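Local coordinates for MccB protein (Escherichia coli, PDB 6OM4) that uses ATP to join an adenylate through a phosphoramidate bond to the N-formylated peptide MccA, a step in making the antibiotic microcin C7, at residues V130-I133 with L134-G138; L249-P252 with G253-C257; T290-P293 with V294-A298; G324-D328 with E329-H333. All blocks are in the same frame, centred on the assembly; numbering follows the deposited sequence.

Contact 1: residues V130-I133 with L134-G138; sequences VSVI and LATSG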
ATOM      1  N   VAL A 130      -5.130   3.932   6.768  1.00 13.64           N
ATOM      2  CA  VAL A 130      -4.391   4.379   5.573  1.00 12.81           C
ATOM      3  C   VAL A 130      -3.869   5.798   5.799  1.00 13.11           C
ATOM      4  O   VAL A 130      -2.693   6.074   5.512  1.00 12.64           O
ATOM      5  CB  VAL A 130      -5.280   4.319   4.306  1.00 13.85           C
ATOM      6  CG1 VAL A 130      -4.627   4.974   3.085  1.00 15.20           C
ATOM      7  CG2 VAL A 130      -5.665   2.899   3.998  1.00 14.05           C
ATOM      8  N   SER A 131      -4.741   6.709   6.234  1.00 13.30           N
ATOM      9  CA  SER A 131      -4.340   8.119   6.384  1.00 14.07           C
ATOM     10  C   SER A 131      -3.104   8.276   7.285  1.00 15.32           C
ATOM     11  O   SER A 131      -2.225   9.081   6.976  1.00 13.97           O
ATOM     12  CB  SER A 131      -5.494   9.006   6.829  1.00 14.96           C
ATOM     13  OG  SER A 131      -5.834   8.782   8.189  1.00 14.82           O
ATOM     14  N   VAL A 132      -3.031   7.561   8.417  1.00 13.40           N
ATOM     15  CA  VAL A 132      -1.952   7.792   9.331  1.00 14.64           C
ATOM     16  C   VAL A 132      -0.653   7.216   8.745  1.00 14.77           C
ATOM     17  O   VAL A 132       0.410   7.777   8.937  1.00 15.52           O
ATOM     18  CB  VAL A 132      -2.253   7.267  10.747  1.00 14.27           C
ATOM     19  CG1 VAL A 132      -2.286   5.731  10.842  1.00 15.52           C
ATOM     20  CG2 VAL A 132      -1.262   7.870  11.713  1.00 15.28           C
ATOM     21  N   ILE A 133      -0.732   6.095   8.038  1.00 13.02           N
ATOM     22  CA  ILE A 133       0.482   5.600   7.384  1.00 13.18           C
ATOM     23  C   ILE A 133       0.978   6.640   6.384  1.00 13.71           C
ATOM     24  O   ILE A 133       2.198   6.924   6.300  1.00 14.55           O
ATOM     25  CB  ILE A 133       0.229   4.248   6.679  1.00 12.92           C
ATOM     26  CG1 ILE A 133      -0.037   3.160   7.712  1.00 13.36           C
ATOM     27  CG2 ILE A 133       1.402   3.910   5.787  1.00 13.46           C
ATOM     28  CD1 ILE A 133      -0.742   1.950   7.192  1.00 14.15           C
ATOM     29  N   LEU A 134       0.069   7.176   5.567  1.00 13.23           N
ATOM     30  CA  LEU A 134       0.496   8.086   4.516  1.00 13.73           C
ATOM     31  C   LEU A 134       1.053   9.371   5.151  1.00 14.26           C
ATOM     32  O   LEU A 134       2.078   9.897   4.698  1.00 13.30           O
ATOM     33  CB  LEU A 134      -0.655   8.377   3.541  1.00 14.70           C
ATOM     34  CG  LEU A 134      -1.228   7.181   2.769  1.00 15.48           C
ATOM     35  CD1 LEU A 134      -2.244   7.664   1.719  1.00 16.79           C
ATOM     36  CD2 LEU A 134      -0.126   6.386   2.059  1.00 15.63           C
ATOM     37  N   ALA A 135       0.397   9.887   6.196  1.00 14.90           N
ATOM     38  CA  ALA A 135       0.844  11.111   6.833  1.00 15.08           C
ATOM     39  C   ALA A 135       2.247  10.906   7.408  1.00 15.93           C
ATOM     40  O   ALA A 135       3.134  11.730   7.242  1.00 17.35           O
ATOM     41  CB  ALA A 135      -0.139  11.531   7.897  1.00 16.05           C
ATOM     42  N   THR A 136       2.475   9.773   8.085  1.00 15.38           N
ATOM     43  CA  THR A 136       3.735   9.625   8.749  1.00 16.04           C
ATOM     44  C   THR A 136       4.834   9.190   7.773  1.00 16.91           C
ATOM     45  O   THR A 136       5.986   9.302   8.145  1.00 18.23           O
ATOM     46  CB  THR A 136       3.629   8.702   9.960  1.00 15.41           C
ATOM     47  OG1 THR A 136       3.162   7.431   9.516  1.00 16.07           O
ATOM     48  CG2 THR A 136       2.682   9.267  10.991  1.00 15.21           C
ATOM     49  N   SER A 137       4.462   8.745   6.569  1.00 15.30           N
ATOM     50  CA  SER A 137       5.414   8.483   5.491  1.00 15.75           C
ATOM     51  C   SER A 137       5.696   9.745   4.678  1.00 15.54           C
ATOM     52  O   SER A 137       6.537   9.723   3.791  1.00 14.97           O
ATOM     53  CB  SER A 137       4.993   7.317   4.622  1.00 17.60           C
ATOM     54  OG  SER A 137       5.236   6.113   5.341  1.00 18.99           O
ATOM     55  N   GLY A 138       4.993  10.846   4.970  1.00 15.45           N
ATOM     56  CA  GLY A 138       5.334  12.136   4.326  1.00 16.39           C
ATOM     57  C   GLY A 138       4.615  12.441   3.018  1.00 17.02           C
ATOM     58  O   GLY A 138       5.071  13.334   2.252  1.00 18.46           O
TER
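Val130 and Leu134, one turn apart on helix 125-136, lie side by side and point the same way, with Val130 CG1 3.8 Å from Leu134 CD1. The valine branch in contact is the one anti to its backbone N (chi1 171°), which leaves it beside the carbonyl carbon, on the side of the next turn. Both residues rest on strand 117-121, Val130 on Ile120 and Leu134 on Val118, where branched aliphatic groups fill the interface of helix and sheet. On another side of the helix, small Ala135 lets Leu178 of helix 170-181 come close.

Thr136 turns back along its own helix. Its hydroxyl stands between backbone N and carbonyl carbon (chi1 59°), and OG1 donates to Val132 O over 2.8 Å. Val132 O also takes Thr136 N at 3.0 Å, the two donors arriving from opposite faces of the carbonyl plane. Ser137 OG bonds Ile133 O only weakly; Asn95 is its stronger partner. At Gly138 a positive phi of 90° ends the helix in a Schellman motif. Near its C-terminal end, therefore, the helix satisfies the hydroxyls of Thr136 and Ser137 with its own carbonyls and Asn95, while Val130 and Leu134 present hydrocarbon to the sheet.

Contact 2: residues L249-P252 with G253-C257; sequences LYVP and GKTGC. With ZN (zinc ion), chain E.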
ATOM      1  N   LEU A 249      -5.975  -1.528  -7.909  1.00 13.52           N
ATOM      2  CA  LEU A 249      -5.358  -0.227  -8.107  1.00 15.43           C
ATOM      3  C   LEU A 249      -5.549   0.107  -9.592  1.00 15.38           C
ATOM      4  O   LEU A 249      -4.943  -0.535 -10.432  1.00 16.11           O
ATOM      5  CB  LEU A 249      -3.887  -0.284  -7.677  1.00 16.79           C
ATOM      6  CG  LEU A 249      -2.951   0.852  -8.072  1.00 22.26           C
ATOM      7  CD1 LEU A 249      -3.598   2.201  -8.143  1.00 24.79           C
ATOM      8  CD2 LEU A 249      -1.728   0.915  -7.164  1.00 21.65           C
ATOM      9  N   TYR A 250      -6.499   1.006  -9.861  1.00 14.81           N
ATOM     10  CA  TYR A 250      -6.893   1.394 -11.211  1.00 14.71           C
ATOM     11  C   TYR A 250      -5.972   2.522 -11.660  1.00 15.10           C
ATOM     12  O   TYR A 250      -5.924   3.580 -11.020  1.00 14.73           O
ATOM     13  CB  TYR A 250      -8.343   1.887 -11.262  1.00 15.08           C
ATOM     14  CG  TYR A 250      -8.664   2.543 -12.583  1.00 16.57           C
ATOM     15  CD1 TYR A 250      -8.625   1.789 -13.743  1.00 16.20           C
ATOM     16  CD2 TYR A 250      -8.863   3.911 -12.692  1.00 15.03           C
ATOM     17  CE1 TYR A 250      -8.836   2.374 -14.979  1.00 16.14           C
ATOM     18  CE2 TYR A 250      -9.141   4.503 -13.916  1.00 16.01           C
ATOM     19  CZ  TYR A 250      -9.080   3.732 -15.069  1.00 17.78           C
ATOM     20  OH  TYR A 250      -9.301   4.301 -16.300  1.00 17.28           O
ATOM     21  N   VAL A 251      -5.289   2.300 -12.790  1.00 16.16           N
ATOM     22  CA  VAL A 251      -4.438   3.333 -13.406  1.00 16.35           C
ATOM     23  C   VAL A 251      -4.936   3.554 -14.824  1.00 15.93           C
ATOM     24  O   VAL A 251      -4.884   2.611 -15.608  1.00 18.13           O
ATOM     25  CB  VAL A 251      -2.962   2.928 -13.389  1.00 17.65           C
ATOM     26  CG1 VAL A 251      -2.116   4.087 -13.903  1.00 19.47           C
ATOM     27  CG2 VAL A 251      -2.520   2.511 -12.000  1.00 18.69           C
ATOM     28  N   PRO A 252      -5.412   4.769 -15.180  1.00 18.20           N
ATOM     29  CA  PRO A 252      -5.941   5.060 -16.518  1.00 17.63           C
ATOM     30  C   PRO A 252      -5.053   4.549 -17.655  1.00 18.35           C
ATOM     31  O   PRO A 252      -3.842   4.818 -17.672  1.00 17.59           O
ATOM     32  CB  PRO A 252      -5.959   6.582 -16.535  1.00 18.12           C
ATOM     33  CG  PRO A 252      -6.364   6.915 -15.126  1.00 18.26           C
ATOM     34  CD  PRO A 252      -5.561   5.944 -14.292  1.00 17.76           C
ATOM     35  N   GLY A 253      -5.662   3.751 -18.534  1.00 18.40           N
ATOM     36  CA  GLY A 253      -5.033   3.277 -19.752  1.00 19.26           C
ATOM     37  C   GLY A 253      -4.032   2.164 -19.558  1.00 20.74           C
ATOM     38  O   GLY A 253      -3.432   1.742 -20.523  1.00 21.76           O
ATOM     39  N   LYS A 254      -3.888   1.637 -18.333  1.00 19.67           N
ATOM     40  CA  LYS A 254      -2.805   0.718 -17.952  1.00 20.67           C
ATOM     41  C   LYS A 254      -3.366  -0.556 -17.306  1.00 19.44           C
ATOM     42  O   LYS A 254      -3.021  -1.665 -17.685  1.00 22.78           O
ATOM     43  CB  LYS A 254      -1.852   1.441 -16.995  1.00 23.27           C
ATOM     44  CG  LYS A 254      -0.719   0.613 -16.413  1.00 25.25           C
ATOM     45  CD  LYS A 254       0.287   1.470 -15.660  1.00 28.42           C
ATOM     46  CE  LYS A 254       0.755   0.898 -14.346  1.00 35.63           C
ATOM     47  NZ  LYS A 254       1.761  -0.171 -14.546  1.00 40.63           N
ATOM     48  N   THR A 255      -4.186  -0.411 -16.264  1.00 17.69           N
ATOM     49  CA  THR A 255      -4.714  -1.577 -15.635  1.00 18.15           C
ATOM     50  C   THR A 255      -6.183  -1.771 -16.002  1.00 20.92           C
ATOM     51  O   THR A 255      -6.814  -0.884 -16.579  1.00 21.85           O
ATOM     52  CB  THR A 255      -4.623  -1.495 -14.106  1.00 18.55           C
ATOM     53  OG1 THR A 255      -5.428  -0.394 -13.699  1.00 19.34           O
ATOM     54  CG2 THR A 255      -3.207  -1.343 -13.615  1.00 20.11           C
ATOM     55  N   GLY A 256      -6.711  -2.947 -15.639  1.00 18.04           N
ATOM     56  CA  GLY A 256      -8.143  -3.171 -15.699  1.00 19.44           C
ATOM     57  C   GLY A 256      -8.888  -2.281 -14.722  1.00 20.00           C
ATOM     58  O   GLY A 256      -8.296  -1.744 -13.768  1.00 20.22           O
ATOM     59  N   CYS A 257     -10.194  -2.105 -14.973  1.00 18.05           N
ATOM     60  CA  CYS A 257     -11.068  -1.435 -14.031  1.00 17.03           C
ATOM     61  C   CYS A 257     -11.884  -2.504 -13.280  1.00 16.50           C
ATOM     62  O   CYS A 257     -11.748  -3.694 -13.540  1.00 16.33           O
ATOM     63  CB  CYS A 257     -11.951  -0.396 -14.727  1.00 16.66           C
ATOM     64  SG  CYS A 257     -13.403  -1.095 -15.534  1.00 17.44           S
TER
HETATM   65 ZN    ZN E 401     -12.816  -2.046 -17.485  1.00 18.99          ZN
HETATM   66  O   HOH W   1      -6.378  -2.836 -11.628  1.00 15.47           O
HETATM   67  O   HOH W   2      -8.509   2.980 -18.459  1.00 17.73           O
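Thr255 ties the loop back to the end of strand 243-250 through its hydroxyl: Val251 N donates to Thr255 OG1 at 2.8 Å along an almost straight path (168°). The oxygen is in position because it stands between its backbone N and carbonyl carbon (chi1 63°). Thr255 OG1 also donates, to Gly256 O at 3.2 Å, so a threonine serves here as both acceptor and donor. Val251 O closes the turn by accepting two amides, Lys254 N at 3.1 Å and Thr255 N at 3.2 Å; the second lies in the carbonyl plane and the first is tilted from it. Two waters add bridges, one donating to Leu249 O and Gly256 O, the other joining Tyr250 OH to Gly253 N. Gly253 has a phi of 76°, and lacking a CB it avoids the carbonyl oxygen of Pro252.

Van der Waals and ring-edge contacts flank these bonds. Val251 CG1 runs alongside the aliphatic part of Lys254, 4.0 Å from CD. The Tyr250 ring receives Gly256 O at its edge, in plane, 3.5 Å from CD1, while the same CD1 lies 4.1 Å from Cys257 CB; the ring also packs on Val228 of helix 219-230.

Metal binding completes the set. Cys257 SG is 2.2 Å from the zinc ion, whose other ligands are Cys260, Cys343 and Cys346. Four cysteine sulfurs would probably all bind as thiolates, giving the site a net negative charge, and the bonded turn just before Cys257 would hold the backbone from which the first of them reaches the metal.

Contact 3: residues T290-P293 with V294-A298; sequences TFAP and VNNVA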
ATOM      1  N   THR A 290     -17.115  -6.831  11.455  1.00 29.41           N
ATOM      2  CA  THR A 290     -15.774  -6.159  11.433  1.00 28.99           C
ATOM      3  C   THR A 290     -14.908  -6.812  12.524  1.00 28.28           C
ATOM      4  O   THR A 290     -15.414  -7.302  13.526  1.00 25.26           O
ATOM      5  CB  THR A 290     -15.841  -4.629  11.565  1.00 34.52           C
ATOM      6  OG1 THR A 290     -16.421  -4.261  12.813  1.00 30.83           O
ATOM      7  CG2 THR A 290     -16.616  -3.967  10.454  1.00 32.38           C
ATOM      8  N   PHE A 291     -13.603  -6.909  12.263  1.00 22.10           N
ATOM      9  CA  PHE A 291     -12.627  -7.336  13.250  1.00 18.92           C
ATOM     10  C   PHE A 291     -11.349  -6.522  13.017  1.00 15.59           C
ATOM     11  O   PHE A 291     -10.930  -6.482  11.876  1.00 13.10           O
ATOM     12  CB  PHE A 291     -12.487  -8.819  12.947  1.00 24.60           C
ATOM     13  CG  PHE A 291     -11.563  -9.600  13.830  1.00 20.73           C
ATOM     14  CD1 PHE A 291     -11.613  -9.432  15.197  1.00 23.39           C
ATOM     15  CD2 PHE A 291     -10.711 -10.529  13.277  1.00 21.37           C
ATOM     16  CE1 PHE A 291     -10.808 -10.205  16.012  1.00 23.14           C
ATOM     17  CE2 PHE A 291      -9.901 -11.298  14.095  1.00 22.58           C
ATOM     18  CZ  PHE A 291      -9.961 -11.123  15.453  1.00 21.62           C
ATOM     19  N   ALA A 292     -10.813  -5.787  14.009  1.00 13.05           N
ATOM     20  CA  ALA A 292      -9.694  -4.864  13.723  1.00 14.07           C
ATOM     21  C   ALA A 292      -8.582  -5.545  12.930  1.00 13.37           C
ATOM     22  O   ALA A 292      -8.029  -4.927  12.011  1.00 14.17           O
ATOM     23  CB  ALA A 292      -9.147  -4.248  14.991  1.00 15.01           C
ATOM     24  N   PRO A 293      -8.140  -6.776  13.262  1.00 12.95           N
ATOM     25  CA  PRO A 293      -7.039  -7.390  12.508  1.00 12.41           C
ATOM     26  C   PRO A 293      -7.304  -7.455  10.996  1.00 12.29           C
ATOM     27  O   PRO A 293      -6.390  -7.214  10.209  1.00 12.04           O
ATOM     28  CB  PRO A 293      -6.917  -8.776  13.119  1.00 11.88           C
ATOM     29  CG  PRO A 293      -7.340  -8.576  14.569  1.00 13.19           C
ATOM     30  CD  PRO A 293      -8.457  -7.545  14.491  1.00 13.02           C
ATOM     31  N   VAL A 294      -8.552  -7.736  10.599  1.00 13.49           N
ATOM     32  CA  VAL A 294      -8.927  -7.803   9.153  1.00 13.13           C
ATOM     33  C   VAL A 294      -8.844  -6.410   8.525  1.00 12.82           C
ATOM     34  O   VAL A 294      -8.221  -6.170   7.472  1.00 12.87           O
ATOM     35  CB  VAL A 294     -10.315  -8.443   9.007  1.00 14.08           C
ATOM     36  CG1 VAL A 294     -10.798  -8.308   7.578  1.00 14.36           C
ATOM     37  CG2 VAL A 294     -10.281  -9.913   9.443  1.00 14.44           C
ATOM     38  N   ASN A 295      -9.467  -5.463   9.211  1.00 12.97           N
ATOM     39  CA  ASN A 295      -9.455  -4.078   8.832  1.00 13.22           C
ATOM     40  C   ASN A 295      -8.007  -3.624   8.594  1.00 13.39           C
ATOM     41  O   ASN A 295      -7.656  -3.039   7.539  1.00 13.20           O
ATOM     42  CB  ASN A 295     -10.104  -3.218   9.915  1.00 13.75           C
ATOM     43  CG  ASN A 295     -10.039  -1.746   9.610  1.00 13.45           C
ATOM     44  OD1 ASN A 295      -9.051  -1.061   9.962  1.00 16.09           O
ATOM     45  ND2 ASN A 295     -11.099  -1.279   8.990  1.00 14.37           N
ATOM     46  N   ASN A 296      -7.173  -3.859   9.606  1.00 12.56           N
ATOM     47  CA  ASN A 296      -5.801  -3.294   9.629  1.00 13.07           C
ATOM     48  C   ASN A 296      -4.927  -3.907   8.529  1.00 11.72           C
ATOM     49  O   ASN A 296      -4.084  -3.225   7.975  1.00 13.79           O
ATOM     50  CB  ASN A 296      -5.147  -3.481  10.998  1.00 12.71           C
ATOM     51  CG  ASN A 296      -5.856  -2.735  12.111  1.00 14.07           C
ATOM     52  OD1 ASN A 296      -5.323  -2.654  13.232  1.00 18.13           O
ATOM     53  ND2 ASN A 296      -7.015  -2.152  11.825  1.00 12.71           N
ATOM     54  N   VAL A 297      -5.109  -5.197   8.219  1.00 12.45           N
ATOM     55  CA  VAL A 297      -4.353  -5.852   7.138  1.00 12.98           C
ATOM     56  C   VAL A 297      -4.681  -5.187   5.805  1.00 13.62           C
ATOM     57  O   VAL A 297      -3.792  -4.872   4.987  1.00 12.09           O
ATOM     58  CB  VAL A 297      -4.663  -7.366   7.084  1.00 13.19           C
ATOM     59  CG1 VAL A 297      -4.182  -8.002   5.795  1.00 14.78           C
ATOM     60  CG2 VAL A 297      -4.067  -8.109   8.280  1.00 13.92           C
ATOM     61  N   ALA A 298      -5.979  -5.013   5.547  1.00 13.40           N
ATOM     62  CA  ALA A 298      -6.436  -4.435   4.299  1.00 13.74           C
ATOM     63  C   ALA A 298      -5.895  -3.025   4.137  1.00 13.20           C
ATOM     64  O   ALA A 298      -5.396  -2.617   3.042  1.00 13.22           O
ATOM     65  CB  ALA A 298      -7.939  -4.419   4.214  1.00 14.44           C
TER
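Phe291, at the N-cap position of helix 292-311, meets Val294 at about a right angle: the edge of its ring, at CD2, comes within 3.9 Å of Val294 CG2. The ring reaches this place because CG is anti to the backbone N (chi1 -178°), so the phenyl group extends beside its own carbonyl carbon. Pro293 then lies over the ring, its CD centred 3.6 Å above one face. Proline suits the first turn of a helix, where an amide hydrogen has no carbonyl of a preceding turn to bond.

The backbone begins its helical pattern from Phe291 O, which takes a nearly straight bond from Asn295 N at 3.2 Å and a weak one from Val294 N. Ala292 O follows, bonded to Asn296 N at 2.8 Å. Packing is close beyond this, with Val297 CG2 3.1 Å from Pro293 O.

Two neighbouring asparagines use different torsions. Asn296 has CG anti to its carbonyl carbon (chi1 -64°), which turns the amide back beside Ala292 O, which it does not bond; Asn296 ND2 instead makes a weak bond to Asn295 OD1 at 3.0 Å. Asn295 has CG anti to the backbone N (chi1 176°), and its side chain packs among Ile126 and His129 of helix 125-136, Arg157 and Tyr239. Val294 packs on Tyr239 and Ala244. This helix start thus borders the nucleotide site of a Rossmann-like ThiF/E1 fold, with Asn295 about 5 Å by side chain from the bound adenosine phosphoramidate.

Contact 4: residues G324-D328 with E329-H333; sequences GIWSD and EIKIH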
ATOM      1  N   GLY A 324      -7.517 -10.935  -1.750  1.00 12.03           N
ATOM      2  CA  GLY A 324      -8.092 -11.305  -0.455  1.00 13.43           C
ATOM      3  C   GLY A 324      -7.076 -12.025   0.397  1.00 13.61           C
ATOM      4  O   GLY A 324      -6.405 -12.983  -0.067  1.00 15.67           O
ATOM      5  N   ILE A 325      -7.057 -11.672   1.695  1.00 14.42           N
ATOM      6  CA  ILE A 325      -6.309 -12.344   2.690  1.00 14.14           C
ATOM      7  C   ILE A 325      -7.293 -12.871   3.744  1.00 14.52           C
ATOM      8  O   ILE A 325      -7.985 -12.084   4.393  1.00 15.34           O
ATOM      9  CB  ILE A 325      -5.262 -11.420   3.339  1.00 16.14           C
ATOM     10  CG1 ILE A 325      -4.328 -10.796   2.305  1.00 17.42           C
ATOM     11  CG2 ILE A 325      -4.495 -12.180   4.421  1.00 15.46           C
ATOM     12  CD1 ILE A 325      -4.816  -9.475   1.788  1.00 23.78           C
ATOM     13  N   TRP A 326      -7.360 -14.192   3.885  1.00 14.58           N
ATOM     14  CA  TRP A 326      -8.275 -14.842   4.804  1.00 15.40           C
ATOM     15  C   TRP A 326      -7.749 -14.639   6.218  1.00 15.22           C
ATOM     16  O   TRP A 326      -6.542 -14.506   6.408  1.00 15.50           O
ATOM     17  CB  TRP A 326      -8.459 -16.328   4.443  1.00 15.52           C
ATOM     18  CG  TRP A 326      -9.513 -16.646   3.406  1.00 15.13           C
ATOM     19  CD1 TRP A 326     -10.585 -17.473   3.582  1.00 15.84           C
ATOM     20  CD2 TRP A 326      -9.586 -16.230   2.023  1.00 15.95           C
ATOM     21  NE1 TRP A 326     -11.328 -17.573   2.434  1.00 18.35           N
ATOM     22  CE2 TRP A 326     -10.739 -16.818   1.458  1.00 17.74           C
ATOM     23  CE3 TRP A 326      -8.821 -15.379   1.213  1.00 18.13           C
ATOM     24  CZ2 TRP A 326     -11.122 -16.602   0.138  1.00 19.16           C
ATOM     25  CZ3 TRP A 326      -9.198 -15.166  -0.095  1.00 18.33           C
ATOM     26  CH2 TRP A 326     -10.348 -15.751  -0.613  1.00 19.74           C
ATOM     27  N   SER A 327      -8.642 -14.611   7.214  1.00 14.38           N
ATOM     28  CA  SER A 327      -8.190 -14.512   8.587  1.00 14.95           C
ATOM     29  C   SER A 327      -8.510 -15.810   9.338  1.00 16.14           C
ATOM     30  O   SER A 327      -7.982 -16.002  10.418  1.00 18.51           O
ATOM     31  CB  SER A 327      -8.747 -13.292   9.292  1.00 14.42           C
ATOM     32  OG  SER A 327     -10.165 -13.358   9.370  1.00 15.00           O
ATOM     33  N   ASP A 328      -9.359 -16.696   8.787  1.00 17.78           N
ATOM     34  CA  ASP A 328      -9.638 -17.936   9.557  1.00 21.73           C
ATOM     35  C   ASP A 328      -8.900 -19.140   8.988  1.00 21.77           C
ATOM     36  O   ASP A 328      -8.997 -20.227   9.534  1.00 22.41           O
ATOM     37  CB  ASP A 328     -11.116 -18.247   9.711  1.00 24.47           C
ATOM     38  CG  ASP A 328     -11.912 -18.263   8.431  1.00 27.11           C
ATOM     39  OD1 ASP A 328     -11.344 -18.587   7.351  1.00 27.29           O
ATOM     40  OD2 ASP A 328     -13.094 -17.855   8.530  1.00 36.08           O
ATOM     41  N   GLU A 329      -8.113 -18.904   7.945  1.00 20.65           N
ATOM     42  CA  GLU A 329      -7.155 -19.886   7.477  1.00 22.04           C
ATOM     43  C   GLU A 329      -6.030 -19.136   6.756  1.00 19.95           C
ATOM     44  O   GLU A 329      -6.133 -17.938   6.506  1.00 19.26           O
ATOM     45  CB  GLU A 329      -7.827 -20.907   6.567  1.00 24.47           C
ATOM     46  CG  GLU A 329      -8.535 -20.300   5.373  1.00 25.37           C
ATOM     47  CD  GLU A 329      -9.353 -21.329   4.595  1.00 30.33           C
ATOM     48  OE1 GLU A 329      -8.938 -22.502   4.565  1.00 34.44           O
ATOM     49  OE2 GLU A 329     -10.393 -20.958   4.025  1.00 33.44           O
ATOM     50  N   ILE A 330      -4.947 -19.855   6.471  1.00 18.60           N
ATOM     51  CA  ILE A 330      -3.802 -19.289   5.797  1.00 18.52           C
ATOM     52  C   ILE A 330      -4.106 -19.292   4.289  1.00 18.26           C
ATOM     53  O   ILE A 330      -4.122 -20.352   3.658  1.00 21.80           O
ATOM     54  CB  ILE A 330      -2.525 -20.102   6.080  1.00 20.18           C
ATOM     55  CG1 ILE A 330      -2.180 -20.186   7.567  1.00 22.87           C
ATOM     56  CG2 ILE A 330      -1.379 -19.577   5.250  1.00 20.33           C
ATOM     57  CD1 ILE A 330      -1.585 -18.953   8.099  1.00 24.76           C
ATOM     58  N   LYS A 331      -4.361 -18.118   3.709  1.00 16.76           N
ATOM     59  CA  LYS A 331      -4.757 -18.050   2.305  1.00 17.79           C
ATOM     60  C   LYS A 331      -4.680 -16.619   1.805  1.00 18.15           C
ATOM     61  O   LYS A 331      -5.239 -15.724   2.447  1.00 16.05           O
ATOM     62  CB  LYS A 331      -6.185 -18.571   2.122  1.00 18.72           C
ATOM     63  CG  LYS A 331      -6.700 -18.551   0.696  1.00 20.22           C
ATOM     64  CD  LYS A 331      -8.039 -19.262   0.556  1.00 22.45           C
ATOM     65  CE  LYS A 331      -8.514 -19.269  -0.879  1.00 24.64           C
ATOM     66  NZ  LYS A 331      -9.703 -20.141  -1.035  1.00 28.10           N
ATOM     67  N   ILE A 332      -4.003 -16.421   0.658  1.00 17.18           N
ATOM     68  CA  ILE A 332      -4.074 -15.164  -0.077  1.00 17.61           C
ATOM     69  C   ILE A 332      -4.403 -15.528  -1.518  1.00 18.27           C
ATOM     70  O   ILE A 332      -3.713 -16.345  -2.090  1.00 22.18           O
ATOM     71  CB  ILE A 332      -2.773 -14.353   0.020  1.00 18.28           C
ATOM     72  CG1 ILE A 332      -2.424 -14.031   1.470  1.00 22.87           C
ATOM     73  CG2 ILE A 332      -2.871 -13.112  -0.839  1.00 19.62           C
ATOM     74  CD1 ILE A 332      -1.286 -13.056   1.642  1.00 24.63           C
ATOM     75  N   HIS A 333      -5.471 -14.949  -2.042  1.00 19.50           N
ATOM     76  CA  HIS A 333      -6.015 -15.237  -3.363  1.00 22.85           C
ATOM     77  C   HIS A 333      -6.268 -13.936  -4.134  1.00 22.30           C
ATOM     78  O   HIS A 333      -6.846 -13.018  -3.590  1.00 22.43           O
ATOM     79  CB  HIS A 333      -7.322 -16.030  -3.216  1.00 26.08           C
ATOM     80  CG  HIS A 333      -7.891 -16.421  -4.528  1.00 33.61           C
ATOM     81  ND1 HIS A 333      -8.853 -15.659  -5.174  1.00 38.91           N
ATOM     82  CD2 HIS A 333      -7.560 -17.430  -5.360  1.00 38.73           C
ATOM     83  CE1 HIS A 333      -9.126 -16.215  -6.341  1.00 44.23           C
ATOM     84  NE2 HIS A 333      -8.338 -17.308  -6.475  1.00 44.56           N
TER
HETATM   85  O   HOH W   3      -4.272 -15.958   5.501  1.00 17.76           O
HETATM   86  O   HOH W   4     -12.183 -20.247   5.565  1.00 34.66           O
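Lys331 lies along one face of Trp326 across the beta hairpin formed by strands 321-326 and 332-336, and their contact is its tight part. The lysine chain is extended, with CD 3.8 Å from the centroid of the six-membered ring of the indole, a CH-pi contact. Farther out, Lys331 NZ makes an off-centre cation-pi interaction at 4.5 Å from the same centroid. A long lysine suits this place because its methylenes cover the ring while its charge stays at the surface. His333 CB adds a contact at 3.7 Å to Trp326 CZ3, and Gly324, without a side chain, leaves room for the indole. On the other face of the sheet Ile325 and Ile332 lie side by side, their CG1 atoms 3.8 Å apart, and Ile325 packs on Leu301 of helix 292-311.

Backbone bonds hold the strands: Gly324 and His333 are an antiparallel hydrogen-bonded pair, and Trp326 N donates to Lys331 O at 3.0 Å.

Toward the turn, direct pairing gives way to water. One molecule donates to Trp326 O and accepts from Lys331 N. Ser327 OG is bonded to Asp242 O outside the hairpin. At the exposed end the carboxylates of Asp328 and Glu329 stand side by side, their planes 61° apart, with a second water donating to both; their mutual repulsion is probably eased by it, Asp328 OD1 lying 4.2 Å from Glu329 OE2.

Overall arrangement
Contacts 1 and 3 lie on two helices that pack against each other beside the nucleotide site, their centres 17 Å apart. Contact 3 is the nearer to the bound adenosine phosphoramidate, about 5 Å by the side chain of Asn295, against about 11 Å for Val130 of contact 1. Contacts 3 and 4 touch directly, Val294 CG2 lying 3.4 Å from Ser327 OG, so the start of helix 292-311 abuts the hairpin turn; Trp326 of that hairpin also packs on the bound peptide. Contact 2 leaves the neighbouring strand 243-250 of the same sheet, but its centre is 25 Å from that of contact 4, and it leads to the zinc site.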